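PDB 3V0R: major allergen Alt a 1, which is a secreted fungal beta-barrel allergen that forms disulfide-linked homodimers and may bind plant thaumatin-like defence proteins and block their beta-glucanase activity. Local coordinates for residues S74-S77 and D78-G81. Numbering follows the deposited sequence.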
ATOM      1  N   SER A  74       5.118  16.594 -10.016  1.00 34.52           N
ATOM      2  CA  SER A  74       6.346  16.602 -10.735  1.00 34.58           C
ATOM      3  C   SER A  74       7.385  17.373  -9.925  1.00 35.11           C
ATOM      4  O   SER A  74       7.011  18.186  -9.094  1.00 33.64           O
ATOM      5  CB  SER A  74       6.091  17.301 -12.087  1.00 34.65           C
ATOM      6  OG  SER A  74       7.209  17.217 -12.946  1.00 35.61           O
ATOM      7  N   PHE A  75       8.665  17.112 -10.128  1.00 35.72           N
ATOM      8  CA  PHE A  75       9.723  17.753  -9.348  1.00 36.09           C
ATOM      9  C   PHE A  75      10.782  18.231 -10.289  1.00 37.12           C
ATOM     10  O   PHE A  75      11.135  17.524 -11.261  1.00 37.71           O
ATOM     11  CB  PHE A  75      10.288  16.756  -8.309  1.00 37.05           C
ATOM     12  CG  PHE A  75      10.936  17.385  -7.111  1.00 37.12           C
ATOM     13  CD1 PHE A  75      10.176  18.099  -6.191  1.00 37.33           C
ATOM     14  CD2 PHE A  75      12.262  17.242  -6.881  1.00 38.52           C
ATOM     15  CE1 PHE A  75      10.786  18.719  -5.097  1.00 38.13           C
ATOM     16  CE2 PHE A  75      12.891  17.849  -5.786  1.00 39.16           C
ATOM     17  CZ  PHE A  75      12.144  18.600  -4.903  1.00 38.15           C
ATOM     18  N   ASP A  76      11.349  19.425 -10.028  1.00 37.20           N
ATOM     19  CA  ASP A  76      12.554  19.896 -10.694  1.00 38.49           C
ATOM     20  C   ASP A  76      13.640  19.861  -9.653  1.00 38.08           C
ATOM     21  O   ASP A  76      13.708  20.720  -8.813  1.00 36.66           O
ATOM     22  CB  ASP A  76      12.341  21.341 -11.193  1.00 38.69           C
ATOM     23  CG  ASP A  76      11.545  21.404 -12.510  1.00 40.38           C
ATOM     24  OD1 ASP A  76      11.238  20.370 -13.139  1.00 41.65           O
ATOM     25  OD2 ASP A  76      11.245  22.524 -12.953  1.00 38.95           O
ATOM     26  N   SER A  77      14.533  18.888  -9.726  1.00 38.41           N
ATOM     27  CA  SER A  77      15.498  18.741  -8.674  1.00 39.88           C
ATOM     28  C   SER A  77      16.516  19.864  -8.669  1.00 42.03           C
ATOM     29  O   SER A  77      17.024  20.169  -7.609  1.00 43.54           O
ATOM     30  CB  SER A  77      16.218  17.380  -8.729  1.00 41.06           C
ATOM     31  OG  SER A  77      16.874  17.256  -9.990  1.00 42.77           O
ATOM     32  N   ASP A  78      16.757  20.533  -9.810  1.00 42.11           N
ATOM     33  CA  ASP A  78      17.718  21.635  -9.830  1.00 45.04           C
ATOM     34  C   ASP A  78      17.315  22.827  -8.905  1.00 44.21           C
ATOM     35  O   ASP A  78      18.168  23.558  -8.469  1.00 45.45           O
ATOM     36  CB  ASP A  78      17.917  22.176 -11.291  1.00 46.82           C
ATOM     37  CG  ASP A  78      16.597  22.822 -11.908  1.00 49.39           C
ATOM     38  OD1 ASP A  78      15.524  22.666 -11.374  1.00 46.10           O
ATOM     39  OD2 ASP A  78      16.667  23.506 -12.940  1.00 52.65           O
ATOM     40  N   ARG A  79      16.042  22.992  -8.604  1.00 39.55           N
ATOM     41  CA  ARG A  79      15.566  24.146  -7.846  1.00 38.90           C
ATOM     42  C   ARG A  79      14.702  23.707  -6.660  1.00 37.52           C
ATOM     43  O   ARG A  79      14.047  24.536  -6.026  1.00 37.86           O
ATOM     44  CB  ARG A  79      14.779  25.043  -8.785  1.00 38.21           C
ATOM     45  CG  ARG A  79      13.485  24.397  -9.260  1.00 37.76           C
ATOM     46  CD  ARG A  79      12.851  25.097 -10.460  1.00 37.77           C
ATOM     47  NE  ARG A  79      13.600  24.812 -11.654  1.00 37.74           N
ATOM     48  CZ  ARG A  79      13.243  25.151 -12.900  1.00 38.78           C
ATOM     49  NH1 ARG A  79      12.129  25.827 -13.164  1.00 38.75           N
ATOM     50  NH2 ARG A  79      14.044  24.820 -13.927  1.00 39.57           N
ATOM     51  N   SER A  80      14.687  22.400  -6.366  1.00 37.12           N
ATOM     52  CA  SER A  80      13.789  21.821  -5.376  1.00 36.76           C
ATOM     53  C   SER A  80      12.381  22.288  -5.589  1.00 35.90           C
ATOM     54  O   SER A  80      11.675  22.616  -4.634  1.00 35.01           O
ATOM     55  CB  SER A  80      14.257  22.177  -3.957  1.00 38.38           C
ATOM     56  OG  SER A  80      15.500  21.534  -3.713  1.00 38.79           O
ATOM     57  N   GLY A  81      11.923  22.282  -6.832  1.00 34.56           N
ATOM     58  CA  GLY A  81      10.638  22.810  -7.138  1.00 34.02           C
ATOM     59  C   GLY A  81       9.591  21.752  -7.345  1.00 33.48           C
ATOM     60  O   GLY A  81       9.794  20.826  -8.098  1.00 33.36           O
TER
HETATM   61  O   HOH W   1      16.057  18.888  -4.674  1.00 40.22           O
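Arg79 meets two aspartates in two quite different ways: Asp76 lies over the face of its guanidinium, while Asp78 grips the edge. The three charges gather at a tight beta hairpin turn closed by a G1 beta bulge, with Asp76 at the end of strand 72-76; the turn joins this strand to strand 81-87 of the antiparallel barrel sheet. Asp76 OD2 stands above the centre of the guanidinium, 3.3 Å from Arg79 CZ, and the carboxylate and guanidinium planes are 66° apart. No N-H points at this oxygen, so the attraction is one of charge alone. Asp78 instead takes a side-on pair of bonds, from Arg79 NE to Asp78 OD1 (2.9 Å) and from Arg79 NH2 to the syn lone pair of Asp78 OD2 (3.1 Å); these two hold the guanidinium against rotation. Arg79 probably also eases the repulsion between the two carboxylates.

In the backbone of the turn, Asp76 N gives a nearly straight bond to Gly81 O (2.8 Å). Asp76 O accepts from both Gly81 N and Arg79 N, which arrive from opposite faces of its carbonyl plane. Ser80 bulges out here with positive phi (48°), and its backbone pairs with Leu100 on the next strand, 93-106. Ser77 OG turns to Asp59, tying the corner to a neighbouring loop. Phe75 has CG anti to its own N (chi1 -156°), which swings the ring alongside the returning backbone: Gly81 N lies over one face toward the rim, CZ comes within 3.6 Å of Ser80 CA, and CD1 approaches Gly81 O at 3.3 Å.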